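PDB 2D2R: isoprenyl transferase, which probably condenses isopentenyl diphosphate with an allylic pyrophosphate, using magnesium, to build the long undecaprenyl pyrophosphate chain. Local coordinates for residues A[16-21]-A[62-67]; A[89-94]-A[120-125]; A[102-107]-A[134-139]; A[106-111]-A[141-146]; A[146-151]-A[176-181]. All blocks are in the same frame, centred on the assembly; numbering follows the deposited sequence.

Contact 1 (A[16-21]-A[62-67]); sequences LKHLAI and CLTLYA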
# COMPACT_ATOMS: atom_id res chain seq x y z
N LEU A 16 -13.01 14.05 -1.57
CA LEU A 16 -12.00 13.62 -2.51
C LEU A 16 -11.10 14.78 -2.86
O LEU A 16 -11.48 15.67 -3.60
CB LEU A 16 -12.64 13.08 -3.77
CG LEU A 16 -11.65 12.62 -4.83
CD1 LEU A 16 -10.73 11.57 -4.23
CD2 LEU A 16 -12.36 12.06 -6.03
N LYS A 17 -9.88 14.77 -2.33
CA LYS A 17 -8.95 15.83 -2.62
C LYS A 17 -7.76 15.38 -3.46
O LYS A 17 -7.32 16.10 -4.35
CB LYS A 17 -8.44 16.46 -1.34
CG LYS A 17 -9.51 17.17 -0.55
CD LYS A 17 -8.90 17.82 0.66
CE LYS A 17 -9.89 18.73 1.39
NZ LYS A 17 -10.23 19.99 0.65
N HIS A 18 -7.26 14.17 -3.19
CA HIS A 18 -6.08 13.67 -3.91
C HIS A 18 -6.41 12.32 -4.52
O HIS A 18 -6.73 11.35 -3.78
CB HIS A 18 -4.93 13.53 -2.90
CG HIS A 18 -3.63 13.09 -3.51
ND1 HIS A 18 -2.45 13.02 -2.79
CD2 HIS A 18 -3.31 12.72 -4.78
CE1 HIS A 18 -1.48 12.62 -3.59
NE2 HIS A 18 -1.97 12.43 -4.80
N LEU A 19 -6.35 12.24 -5.86
CA LEU A 19 -6.62 11.03 -6.62
C LEU A 19 -5.28 10.61 -7.20
O LEU A 19 -4.52 11.46 -7.67
CB LEU A 19 -7.61 11.30 -7.76
CG LEU A 19 -7.81 10.26 -8.88
CD1 LEU A 19 -8.39 8.94 -8.32
CD2 LEU A 19 -8.80 10.81 -9.97
N ALA A 20 -4.98 9.31 -7.14
CA ALA A 20 -3.70 8.80 -7.65
C ALA A 20 -4.03 7.69 -8.62
O ALA A 20 -4.94 6.89 -8.38
CB ALA A 20 -2.85 8.25 -6.49
N ILE A 21 -3.30 7.61 -9.72
CA ILE A 21 -3.64 6.58 -10.65
C ILE A 21 -2.47 5.80 -11.18
O ILE A 21 -1.46 6.39 -11.55
CB ILE A 21 -4.41 7.16 -11.88
CG1 ILE A 21 -5.68 7.93 -11.44
CG2 ILE A 21 -4.78 5.99 -12.78
CD1 ILE A 21 -6.45 8.59 -12.62
N CYS A 62 -5.41 17.53 -6.14
CA CYS A 62 -4.16 16.86 -6.52
C CYS A 62 -4.41 15.56 -7.30
O CYS A 62 -5.30 14.80 -6.96
CB CYS A 62 -3.33 16.55 -5.26
SG CYS A 62 -1.65 16.11 -5.58
N LEU A 63 -3.61 15.32 -8.32
CA LEU A 63 -3.74 14.13 -9.14
C LEU A 63 -2.30 13.66 -9.31
O LEU A 63 -1.45 14.43 -9.79
CB LEU A 63 -4.34 14.50 -10.51
CG LEU A 63 -4.48 13.35 -11.52
CD1 LEU A 63 -5.55 12.37 -10.97
CD2 LEU A 63 -4.90 13.87 -12.94
N THR A 64 -2.02 12.42 -8.91
CA THR A 64 -0.68 11.89 -9.04
C THR A 64 -0.78 10.68 -9.97
O THR A 64 -1.59 9.78 -9.74
CB THR A 64 -0.14 11.46 -7.68
OG1 THR A 64 -0.11 12.58 -6.80
CG2 THR A 64 1.26 10.93 -7.83
N LEU A 65 0.08 10.64 -11.00
CA LEU A 65 0.05 9.60 -12.02
C LEU A 65 1.35 8.82 -12.04
O LEU A 65 2.45 9.39 -12.00
CB LEU A 65 -0.24 10.24 -13.41
CG LEU A 65 -1.60 10.96 -13.53
CD1 LEU A 65 -1.70 11.66 -14.86
CD2 LEU A 65 -2.75 9.95 -13.42
N TYR A 66 1.24 7.50 -12.08
CA TYR A 66 2.45 6.72 -12.04
C TYR A 66 3.01 6.64 -13.46
O TYR A 66 2.71 5.72 -14.22
CB TYR A 66 2.14 5.36 -11.44
CG TYR A 66 3.31 4.55 -10.99
CD1 TYR A 66 4.59 5.08 -10.93
CD2 TYR A 66 3.13 3.24 -10.60
CE1 TYR A 66 5.67 4.33 -10.50
CE2 TYR A 66 4.19 2.46 -10.18
CZ TYR A 66 5.47 3.01 -10.12
OH TYR A 66 6.51 2.24 -9.64
N ALA A 67 3.83 7.65 -13.80
CA ALA A 67 4.43 7.76 -15.14
C ALA A 67 5.29 6.57 -15.44
O ALA A 67 5.09 5.90 -16.45
CB ALA A 67 5.24 9.03 -15.26

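Contact 2 (A[89-94]-A[120-125]); sequences KYLKDE and DTILQL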
# COMPACT_ATOMS: atom_id res chain seq x y z
N LYS A 89 10.86 16.03 -24.26
CA LYS A 89 10.15 16.55 -25.41
C LYS A 89 8.75 16.69 -24.90
O LYS A 89 8.16 17.77 -24.94
CB LYS A 89 10.16 15.56 -26.57
CG LYS A 89 9.81 16.21 -27.92
CD LYS A 89 9.80 15.22 -29.07
CE LYS A 89 8.50 14.41 -29.08
NZ LYS A 89 7.29 15.28 -29.26
N TYR A 90 8.25 15.57 -24.37
CA TYR A 90 6.91 15.50 -23.83
C TYR A 90 6.60 16.68 -22.93
O TYR A 90 5.55 17.30 -23.04
CB TYR A 90 6.73 14.21 -23.03
CG TYR A 90 5.38 14.17 -22.37
CD1 TYR A 90 4.22 13.92 -23.11
CD2 TYR A 90 5.23 14.49 -21.01
CE1 TYR A 90 2.94 13.99 -22.53
CE2 TYR A 90 3.95 14.56 -20.42
CZ TYR A 90 2.82 14.32 -21.20
OH TYR A 90 1.56 14.46 -20.68
N LEU A 91 7.52 17.01 -22.04
CA LEU A 91 7.28 18.10 -21.11
C LEU A 91 7.40 19.48 -21.75
O LEU A 91 6.60 20.36 -21.48
CB LEU A 91 8.19 17.97 -19.89
CG LEU A 91 7.89 16.77 -18.96
CD1 LEU A 91 9.05 16.57 -17.99
CD2 LEU A 91 6.58 16.97 -18.24
N LYS A 92 8.39 19.67 -22.61
CA LYS A 92 8.50 20.96 -23.25
C LYS A 92 7.29 21.12 -24.17
O LYS A 92 6.72 22.20 -24.25
CB LYS A 92 9.83 21.09 -24.00
CG LYS A 92 11.00 21.36 -23.05
CD LYS A 92 12.36 21.06 -23.68
CE LYS A 92 12.68 22.00 -24.84
NZ LYS A 92 14.04 21.73 -25.45
N ASP A 93 6.86 20.05 -24.82
CA ASP A 93 5.67 20.14 -25.66
C ASP A 93 4.46 20.67 -24.88
O ASP A 93 4.03 21.82 -25.08
CB ASP A 93 5.31 18.78 -26.26
CG ASP A 93 6.19 18.40 -27.43
OD1 ASP A 93 6.69 19.34 -28.10
OD2 ASP A 93 6.38 17.19 -27.69
N GLU A 94 3.92 19.86 -23.98
CA GLU A 94 2.75 20.30 -23.24
C GLU A 94 2.93 21.36 -22.19
O GLU A 94 1.97 21.72 -21.50
CB GLU A 94 2.02 19.09 -22.67
CG GLU A 94 0.86 18.73 -23.53
CD GLU A 94 0.58 17.27 -23.54
OE1 GLU A 94 -0.16 16.82 -24.45
OE2 GLU A 94 1.11 16.57 -22.65
N ASP A 120 16.78 19.38 -15.75
CA ASP A 120 16.72 20.82 -15.99
C ASP A 120 15.31 21.24 -16.44
O ASP A 120 14.74 22.22 -15.93
CB ASP A 120 17.77 21.20 -17.06
CG ASP A 120 18.10 22.67 -17.05
OD1 ASP A 120 17.24 23.48 -17.48
OD2 ASP A 120 19.21 23.03 -16.61
N THR A 121 14.74 20.51 -17.39
CA THR A 121 13.42 20.87 -17.84
C THR A 121 12.42 20.58 -16.76
O THR A 121 11.43 21.31 -16.59
CB THR A 121 13.04 20.10 -19.08
OG1 THR A 121 13.96 20.43 -20.12
CG2 THR A 121 11.61 20.42 -19.50
N ILE A 122 12.65 19.51 -16.01
CA ILE A 122 11.73 19.18 -14.94
C ILE A 122 11.67 20.35 -13.95
O ILE A 122 10.62 20.99 -13.75
CB ILE A 122 12.15 17.88 -14.25
CG1 ILE A 122 11.78 16.70 -15.16
CG2 ILE A 122 11.54 17.79 -12.85
CD1 ILE A 122 12.34 15.33 -14.68
N LEU A 123 12.82 20.65 -13.36
CA LEU A 123 12.89 21.73 -12.39
C LEU A 123 12.28 23.03 -12.94
O LEU A 123 11.64 23.78 -12.21
CB LEU A 123 14.35 21.98 -11.98
CG LEU A 123 15.18 20.84 -11.35
CD1 LEU A 123 16.52 21.39 -10.93
CD2 LEU A 123 14.49 20.25 -10.14
N GLN A 124 12.46 23.30 -14.22
CA GLN A 124 11.91 24.52 -14.76
C GLN A 124 10.42 24.55 -14.91
O GLN A 124 9.79 25.58 -14.68
CB GLN A 124 12.57 24.86 -16.10
CG GLN A 124 14.02 25.31 -15.93
CD GLN A 124 14.22 26.73 -16.40
OE1 GLN A 124 13.99 27.05 -17.58
NE2 GLN A 124 14.65 27.59 -15.49
N LEU A 125 9.82 23.42 -15.29
CA LEU A 125 8.37 23.44 -15.42
C LEU A 125 7.79 23.63 -14.02
O LEU A 125 6.73 24.23 -13.86
CB LEU A 125 7.85 22.15 -16.05
CG LEU A 125 6.37 22.08 -16.44
CD1 LEU A 125 6.04 23.19 -17.42
CD2 LEU A 125 6.08 20.73 -17.08

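Contact 3 (A[102-107]-A[134-139]); sequences NIRFRA and DFTQVL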
# COMPACT_ATOMS: atom_id res chain seq x y z
N ASN A 102 -4.30 26.38 -15.71
CA ASN A 102 -3.98 26.68 -14.32
C ASN A 102 -3.74 25.37 -13.56
O ASN A 102 -4.53 24.97 -12.69
CB ASN A 102 -5.13 27.45 -13.66
CG ASN A 102 -5.07 28.94 -13.93
OD1 ASN A 102 -5.86 29.71 -13.35
ND2 ASN A 102 -4.15 29.36 -14.80
N ILE A 103 -2.63 24.71 -13.90
CA ILE A 103 -2.24 23.44 -13.31
C ILE A 103 -0.79 23.46 -12.86
O ILE A 103 0.12 23.55 -13.66
CB ILE A 103 -2.43 22.27 -14.32
CG1 ILE A 103 -3.91 22.13 -14.67
CG2 ILE A 103 -1.80 20.95 -13.77
CD1 ILE A 103 -4.27 20.86 -15.43
N ARG A 104 -0.57 23.37 -11.55
CA ARG A 104 0.79 23.35 -11.04
C ARG A 104 1.47 22.01 -11.34
O ARG A 104 0.82 20.97 -11.24
CB ARG A 104 0.77 23.58 -9.54
CG ARG A 104 2.13 23.58 -8.98
CD ARG A 104 2.13 24.01 -7.56
NE ARG A 104 3.51 24.07 -7.13
CZ ARG A 104 3.91 24.40 -5.91
NH1 ARG A 104 3.02 24.71 -4.96
NH2 ARG A 104 5.21 24.44 -5.67
N PHE A 105 2.76 22.03 -11.67
CA PHE A 105 3.47 20.80 -11.99
C PHE A 105 4.46 20.34 -10.95
O PHE A 105 5.26 21.10 -10.44
CB PHE A 105 4.18 20.94 -13.34
CG PHE A 105 5.10 19.78 -13.66
CD1 PHE A 105 4.57 18.53 -14.03
CD2 PHE A 105 6.48 19.94 -13.58
CE1 PHE A 105 5.42 17.47 -14.30
CE2 PHE A 105 7.34 18.87 -13.85
CZ PHE A 105 6.80 17.63 -14.22
N ARG A 106 4.42 19.05 -10.63
CA ARG A 106 5.38 18.54 -9.67
C ARG A 106 5.83 17.15 -10.10
O ARG A 106 5.03 16.37 -10.58
CB ARG A 106 4.75 18.51 -8.29
CG ARG A 106 5.74 18.40 -7.14
CD ARG A 106 5.16 19.10 -5.87
NE ARG A 106 5.71 18.49 -4.67
CZ ARG A 106 5.38 18.82 -3.43
NH1 ARG A 106 4.49 19.77 -3.20
NH2 ARG A 106 5.92 18.16 -2.41
N ALA A 107 7.12 16.88 -9.98
CA ALA A 107 7.70 15.57 -10.27
C ALA A 107 8.14 14.92 -8.96
O ALA A 107 8.64 15.61 -8.06
CB ALA A 107 8.94 15.72 -11.17
N ASP A 134 -4.50 26.02 -6.65
CA ASP A 134 -5.72 25.24 -6.53
C ASP A 134 -5.56 23.75 -6.87
O ASP A 134 -5.84 22.89 -6.03
CB ASP A 134 -6.83 25.86 -7.37
CG ASP A 134 -7.12 27.30 -6.97
OD1 ASP A 134 -7.31 27.55 -5.75
OD2 ASP A 134 -7.16 28.18 -7.87
N PHE A 135 -5.08 23.45 -8.08
CA PHE A 135 -4.91 22.07 -8.55
C PHE A 135 -3.46 21.78 -8.90
O PHE A 135 -2.79 22.61 -9.53
CB PHE A 135 -5.80 21.84 -9.79
CG PHE A 135 -5.61 20.49 -10.48
CD1 PHE A 135 -6.13 19.32 -9.93
CD2 PHE A 135 -4.98 20.42 -11.73
CE1 PHE A 135 -6.03 18.09 -10.61
CE2 PHE A 135 -4.87 19.21 -12.43
CZ PHE A 135 -5.41 18.03 -11.86
N THR A 136 -2.99 20.59 -8.50
CA THR A 136 -1.64 20.14 -8.80
C THR A 136 -1.66 18.77 -9.50
O THR A 136 -2.45 17.87 -9.16
CB THR A 136 -0.78 19.94 -7.55
OG1 THR A 136 -0.63 21.17 -6.83
CG2 THR A 136 0.61 19.40 -7.95
N GLN A 137 -0.79 18.63 -10.50
CA GLN A 137 -0.65 17.35 -11.20
C GLN A 137 0.76 16.94 -10.85
O GLN A 137 1.70 17.71 -11.04
CB GLN A 137 -0.79 17.47 -12.72
CG GLN A 137 -0.69 16.10 -13.43
CD GLN A 137 0.02 16.13 -14.77
OE1 GLN A 137 1.21 16.48 -14.87
NE2 GLN A 137 -0.70 15.77 -15.82
N VAL A 138 0.89 15.73 -10.30
CA VAL A 138 2.17 15.19 -9.92
C VAL A 138 2.48 14.01 -10.82
O VAL A 138 1.61 13.15 -11.04
CB VAL A 138 2.15 14.70 -8.44
CG1 VAL A 138 3.56 14.29 -8.00
CG2 VAL A 138 1.55 15.79 -7.52
N LEU A 139 3.69 14.00 -11.40
CA LEU A 139 4.09 12.86 -12.22
C LEU A 139 5.20 12.11 -11.50
O LEU A 139 6.22 12.69 -11.07
CB LEU A 139 4.56 13.24 -13.65
CG LEU A 139 3.51 13.81 -14.66
CD1 LEU A 139 4.19 13.99 -16.07
CD2 LEU A 139 2.31 12.93 -14.76

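Contact 4 (A[106-111]-A[141-146]); sequences RAIGDL and LNYGSK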
# COMPACT_ATOMS: atom_id res chain seq x y z
N ARG A 106 4.42 19.05 -10.63
CA ARG A 106 5.38 18.54 -9.67
C ARG A 106 5.83 17.15 -10.10
O ARG A 106 5.03 16.37 -10.58
CB ARG A 106 4.75 18.51 -8.29
CG ARG A 106 5.74 18.40 -7.14
CD ARG A 106 5.16 19.10 -5.87
NE ARG A 106 5.71 18.49 -4.67
CZ ARG A 106 5.38 18.82 -3.43
NH1 ARG A 106 4.49 19.77 -3.20
NH2 ARG A 106 5.92 18.16 -2.41
N ALA A 107 7.12 16.88 -9.98
CA ALA A 107 7.70 15.57 -10.27
C ALA A 107 8.14 14.92 -8.96
O ALA A 107 8.64 15.61 -8.06
CB ALA A 107 8.94 15.72 -11.17
N ILE A 108 7.94 13.59 -8.86
CA ILE A 108 8.40 12.82 -7.72
C ILE A 108 9.09 11.60 -8.28
O ILE A 108 8.80 11.14 -9.39
CB ILE A 108 7.23 12.42 -6.74
CG1 ILE A 108 6.19 11.52 -7.40
CG2 ILE A 108 6.58 13.69 -6.20
CD1 ILE A 108 5.04 11.11 -6.43
N GLY A 109 10.05 11.10 -7.54
CA GLY A 109 10.80 9.97 -8.01
C GLY A 109 12.24 10.34 -7.79
O GLY A 109 12.53 11.43 -7.29
N ASP A 110 13.14 9.45 -8.16
CA ASP A 110 14.57 9.68 -8.04
C ASP A 110 15.10 10.47 -9.27
O ASP A 110 15.59 9.85 -10.22
CB ASP A 110 15.26 8.33 -8.01
CG ASP A 110 16.70 8.42 -7.62
OD1 ASP A 110 17.27 9.55 -7.52
OD2 ASP A 110 17.27 7.33 -7.42
N LEU A 111 15.01 11.79 -9.22
CA LEU A 111 15.44 12.63 -10.33
C LEU A 111 16.95 12.67 -10.54
O LEU A 111 17.42 13.08 -11.60
CB LEU A 111 14.90 14.04 -10.13
CG LEU A 111 13.43 14.02 -9.70
CD1 LEU A 111 12.84 15.44 -9.80
CD2 LEU A 111 12.62 13.04 -10.57
N LEU A 141 8.13 9.93 -11.71
CA LEU A 141 9.14 9.64 -12.70
C LEU A 141 10.32 8.92 -12.11
O LEU A 141 10.97 9.43 -11.20
CB LEU A 141 9.59 10.96 -13.35
CG LEU A 141 8.45 11.73 -14.00
CD1 LEU A 141 8.91 13.19 -14.28
CD2 LEU A 141 8.04 11.05 -15.33
N ASN A 142 10.63 7.75 -12.64
CA ASN A 142 11.71 6.91 -12.09
C ASN A 142 11.37 6.82 -10.59
O ASN A 142 12.23 6.96 -9.73
CB ASN A 142 13.09 7.57 -12.24
CG ASN A 142 14.19 6.69 -11.81
OD1 ASN A 142 14.11 5.44 -11.91
ND2 ASN A 142 15.28 7.29 -11.32
N TYR A 143 10.11 6.56 -10.34
CA TYR A 143 9.58 6.50 -8.96
C TYR A 143 9.37 5.12 -8.37
O TYR A 143 8.85 4.21 -9.03
CB TYR A 143 8.23 7.22 -8.91
CG TYR A 143 7.61 7.20 -7.52
CD1 TYR A 143 7.91 8.20 -6.58
CD2 TYR A 143 6.82 6.12 -7.11
CE1 TYR A 143 7.42 8.11 -5.23
CE2 TYR A 143 6.35 6.02 -5.79
CZ TYR A 143 6.63 6.99 -4.85
OH TYR A 143 6.16 6.82 -3.53
N GLY A 144 9.73 5.00 -7.08
CA GLY A 144 9.49 3.76 -6.37
C GLY A 144 9.27 4.17 -4.93
O GLY A 144 10.02 4.99 -4.44
N SER A 145 8.26 3.62 -4.25
CA SER A 145 7.99 3.98 -2.86
C SER A 145 9.08 3.59 -1.90
O SER A 145 9.47 4.38 -1.05
CB SER A 145 6.61 3.36 -2.51
OG SER A 145 6.14 3.88 -1.34
N LYS A 146 9.60 2.36 -2.00
CA LYS A 146 10.67 2.02 -1.10
C LYS A 146 11.85 2.93 -1.29
O LYS A 146 12.50 3.32 -0.34
CB LYS A 146 11.11 0.57 -1.28
CG LYS A 146 10.10 -0.38 -0.76
CD LYS A 146 10.67 -1.81 -0.87
CE LYS A 146 9.66 -2.82 -0.23
NZ LYS A 146 10.27 -4.17 -0.20

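Contact 5 (A[146-151]-A[176-181]); sequences KNELSR and NRLDTR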
# COMPACT_ATOMS: atom_id res chain seq x y z
N LYS A 146 9.60 2.36 -2.00
CA LYS A 146 10.67 2.02 -1.10
C LYS A 146 11.85 2.93 -1.29
O LYS A 146 12.50 3.32 -0.34
CB LYS A 146 11.11 0.57 -1.28
CG LYS A 146 10.10 -0.38 -0.76
CD LYS A 146 10.67 -1.81 -0.87
CE LYS A 146 9.66 -2.82 -0.23
NZ LYS A 146 10.27 -4.17 -0.20
N ASN A 147 12.15 3.27 -2.55
CA ASN A 147 13.26 4.19 -2.80
C ASN A 147 12.93 5.57 -2.24
O ASN A 147 13.78 6.20 -1.65
CB ASN A 147 13.53 4.31 -4.33
CG ASN A 147 14.56 5.42 -4.66
OD1 ASN A 147 15.75 5.23 -4.53
ND2 ASN A 147 14.08 6.56 -5.02
N GLU A 148 11.71 6.06 -2.43
CA GLU A 148 11.37 7.37 -1.87
C GLU A 148 11.58 7.38 -0.35
O GLU A 148 12.13 8.33 0.20
CB GLU A 148 9.92 7.75 -2.18
CG GLU A 148 9.51 9.16 -1.66
CD GLU A 148 7.99 9.40 -1.75
OE1 GLU A 148 7.19 8.41 -1.81
OE2 GLU A 148 7.59 10.58 -1.75
N LEU A 149 11.15 6.33 0.33
CA LEU A 149 11.33 6.27 1.77
C LEU A 149 12.80 6.20 2.15
O LEU A 149 13.23 6.77 3.19
CB LEU A 149 10.54 5.08 2.36
CG LEU A 149 9.04 5.42 2.44
CD1 LEU A 149 8.16 4.12 2.47
CD2 LEU A 149 8.79 6.30 3.72
N SER A 150 13.58 5.50 1.33
CA SER A 150 15.01 5.38 1.58
C SER A 150 15.65 6.74 1.47
O SER A 150 16.54 7.06 2.22
CB SER A 150 15.67 4.48 0.52
OG SER A 150 15.21 3.15 0.68
N ARG A 151 15.24 7.53 0.48
CA ARG A 151 15.81 8.86 0.29
C ARG A 151 15.34 9.77 1.42
O ARG A 151 16.08 10.67 1.85
CB ARG A 151 15.43 9.43 -1.09
CG ARG A 151 16.17 8.70 -2.21
CD ARG A 151 15.89 9.35 -3.62
NE ARG A 151 14.56 9.03 -4.18
CZ ARG A 151 13.51 9.86 -4.18
NH1 ARG A 151 13.63 11.06 -3.66
NH2 ARG A 151 12.32 9.49 -4.68
N ASN A 176 7.30 14.77 6.04
CA ASN A 176 7.77 16.07 5.52
C ASN A 176 9.08 16.04 4.77
O ASN A 176 9.54 17.07 4.27
CB ASN A 176 7.57 17.04 6.72
CG ASN A 176 6.04 17.26 6.94
OD1 ASN A 176 5.30 16.71 7.91
ND2 ASN A 176 5.46 17.98 5.96
N ARG A 177 9.67 14.85 4.61
CA ARG A 177 10.89 14.69 3.83
C ARG A 177 10.61 13.83 2.57
O ARG A 177 11.55 13.61 1.78
CB ARG A 177 12.02 13.97 4.58
CG ARG A 177 12.53 14.57 5.86
CD ARG A 177 13.06 15.99 5.64
NE ARG A 177 13.48 16.60 6.92
CZ ARG A 177 14.72 16.62 7.38
NH1 ARG A 177 15.72 16.08 6.68
NH2 ARG A 177 14.96 17.17 8.58
N LEU A 178 9.37 13.31 2.42
CA LEU A 178 9.02 12.49 1.24
C LEU A 178 8.88 13.46 0.07
O LEU A 178 8.68 14.64 0.30
CB LEU A 178 7.68 11.78 1.47
CG LEU A 178 7.88 10.62 2.49
CD1 LEU A 178 6.56 10.05 2.90
CD2 LEU A 178 8.74 9.52 1.85
N ASP A 179 9.00 12.97 -1.16
CA ASP A 179 8.86 13.83 -2.38
C ASP A 179 7.51 14.54 -2.37
O ASP A 179 7.34 15.61 -2.94
CB ASP A 179 8.91 12.95 -3.65
CG ASP A 179 10.23 12.25 -3.85
OD1 ASP A 179 10.33 11.47 -4.84
OD2 ASP A 179 11.19 12.44 -3.07
N THR A 180 6.52 13.94 -1.72
CA THR A 180 5.14 14.45 -1.66
C THR A 180 4.88 15.41 -0.49
O THR A 180 3.74 15.73 -0.21
CB THR A 180 4.14 13.27 -1.47
OG1 THR A 180 4.62 12.47 -0.38
CG2 THR A 180 4.11 12.37 -2.71
N ARG A 181 5.91 15.83 0.21
CA ARG A 181 5.68 16.71 1.34
C ARG A 181 4.70 17.85 0.97
O ARG A 181 4.72 18.37 -0.17
CB ARG A 181 7.01 17.26 1.83
CG ARG A 181 7.72 18.15 0.84
CD ARG A 181 9.11 18.40 1.37
NE ARG A 181 9.15 19.46 2.39
CZ ARG A 181 9.11 20.78 2.11
NH1 ARG A 181 9.01 21.21 0.85
NH2 ARG A 181 9.16 21.67 3.09
O HOH W 1 12.00 11.22 -0.55

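Contact 1 (A[16-21]-A[62-67])
His18 and Cys62, a bridged pair on adjacent strands, meet ring to sulfur: Cys62 SG sits 3.8 Å from the centroid of the His18 ring and only 13° off its normal, over one face. With the ring swung anti to the backbone N of His18 (chi1 -177°), its NE2 reaches forward along the sheet to Thr64. There NE2 and Thr64 OG1, 2.7 Å apart, are joined by a hydrogen bond, the hydroxyl approaching the ring at its edge. ND1 is taken by the carbonyl of Pro184, so both ring nitrogens of this buried histidine have partners, which probably holds its rotation. Segments 18-21 and 62-66 run parallel, 12° apart, within central strands 18-22 and 62-66 of the parallel sheet of a cis-prenyltransferase; bonds such as Leu19 N to Cys62 O (3.0 Å) and Thr64 N to Leu19 O (3.0 Å) set the register. On the other face, Leu19 and Leu63 lie alongside each other, CG of Leu19 3.7 Å from CD1 of Leu63. Ile21 and Leu65 repeat this further on, Leu65 CD2 packing 3.6 Å from Ile21 CB. Helix 37-56 covers this leucine-rich face, with Cys55 touching both Leu19 and Leu63.

Contact 2 (A[89-94]-A[120-125])
Leu91 and Thr121 mark a side-by-side packing of two helices, 80-100 and 116-129, on one face of the parallel sheet. The short segments run in the same general direction, 30° apart, but the axes of 89-94 and 120-125 approach only to 10.0 Å, so side chains rather than backbones make the contact. Leu91 divides its two methyls between two partners: CD1 reaches Ile122 CG1 at 3.9 Å, while CD2 meets Leu125 CD2 at 4.0 Å. A chi1 of -68° sets CG opposite the carbonyl carbon, from where the two methyls reach these partners. One turn of helix separates Thr121 from Leu125, and Leu91 CB also approaches Thr121 CG2 at 4.2 Å. Towards the surface the exposed Lys92 lays its aliphatic part across Thr121 at about a right angle, Lys92 CG lying 3.7 Å from Thr121 CG2. The threonine hydroxyl turns back to its own helix, bonding the carbonyl of Glu117, and leaves the methyl for this apolar touch. Beneath the helix pair lies strand 104-108: Phe105 packs against both Leu91 and Leu125, and Ala107 against Ile122, while on the far side of helix 80-100 Tyr90 rests on Val45 and Leu48 of helix 37-56.

Contact 3 (A[102-107]-A[134-139])
Phe135 and Ile103 meet near the N-terminal end of the paired strands; with Arg106 they give up the most surface to the contact, Phe135 more than any other residue. The two lie side by side, pointing the same way. Ile103 comes to the ring at its edge, CD1 standing 3.5 Å from Phe135 CE2 and CG1 3.6 Å from Phe135 CD2. A chi1 of 174° sets the Phe135 ring beside its own carbonyl carbon, with the CD2-CE2 edge alongside Ile103. The other branch of Ile103, CG2, lies 3.8 Å from Gln137 CB and so joins the next residue on the same face. Arg106 projects from the opposite face. Its CB packs loosely at 4.2 Å from Thr136 CG2, and its extended chain leads away to the carbonyls of Asp179 and Arg181, which receive NH2. Between the faces the backbones are stitched in alternation: Gln137 N donates almost straight to Arg104 O (2.9 Å, 177°), and Leu139 N to Arg106 O (2.8 Å). Gln137 OE1 is buried but bonded to Tyr98 OH, while Phe105 CE1, at the ring edge, lies 4.1 Å from Leu139 CD1. Strands 104-108 and 136-140, with helix 116-129 between them in sequence and covering the Phe105 and Ala107 side, form a beta-alpha-beta unit, and the first of them is an outermost strand of the subunit's parallel sheet.

Contact 4 (A[106-111]-A[141-146])
Asn142 and Asp110 join the two loops that leave neighbouring strands at this end of the sheet. The asparagine CB lies 3.9 Å from Asp110 O, and CG, set opposite the backbone N by a chi1 of -174°, keeps nearly the same distance. ND2 then closes in, donating to Asp110 O at 2.8 Å with an N-H...O angle of 149°, and it also brushes Asp110 CB at 3.5 Å. The carboxylate and amide planes are only 9° apart, the two side chains pointing the same way. In return Asp110 N donates to Asn142 O at 3.1 Å, a nearly straight bond although the donor stands well above the carbonyl plane. Before this pair, Leu141 N bonds Ile108 O at 2.7 Å, extending the parallel pairing by one bond just beyond strand 136-140. Gly109 CA, bare of a side chain, makes a CA-H...O contact to Leu141 O (3.2 Å) and lies at the edge of the Tyr143 ring, 3.7 Å from CD1. Tyr143 OH goes on to Glu148 OE1. The contact lies at the C-terminal ends of strands 104-108 and 136-140: helix 116-129 touches Ala107, Leu111 and Leu141 through Ile122, and Gly144 is the N-cap of helix 145-158.

Contact 5 (A[146-151]-A[176-181])
Leu178 and Glu148 form the tightly packed, buried part of this contact: Leu178 CD2 lies 3.6 Å from Glu148 CG, and Leu149 CD2 touches the same Leu178 CD2 at 3.7 Å. Glu148 slides past Asp179 in the opposite direction; its OE2 takes only a weak bond from Asp179 N (2.8 Å), whereas OE1 is bonded to Tyr143 and Gln205. Nearer solvent, the partly exposed Arg151 and Asp179 form an end-on salt bridge. Arg151 NH2 meets Asp179 OD1 at 2.8 Å, nearly straight (170°), and NH1 meets OD2 at 2.9 Å, both on the syn side. The bend at chi3 of Arg151 (-76°) turns the guanidinium towards the loop. Glu148 OE2 and Asp179 OD1 stand 4.2 Å apart, and the guanidinium probably offsets their like charges. A water lies within hydrogen-bonding distance of Glu148 O and Asp179 OD2. Helix 145-158 is thereby tied to the loop before strand 188-191, Gly109 N beyond strand 104-108 also bonds Asp179 OD1, and Trp204 of the second subunit packs on Leu149.

From the N terminus, contact 1 closes the first loop, bringing strand 62-66 back beside strand 18-22 around helix 37-56. Contacts 2 and 3 then cross, since their segments alternate along the chain: one pairs helices 80-100 and 116-129, the other the strands 104-108 and 136-140 beneath them, and they meet through Phe105 and Ala107. Contact 4 opens on the same strand 104-108 as contact 3, shares Arg106 and Ala107 with it, and also crosses contact 2. Strand 136-140 lies next to strand 62-66, joining contact 3 to contact 1. Contact 5 follows contact 3 in series and shares Lys146 with contact 4, linking helix 145-158 to the loop before strand 188-191.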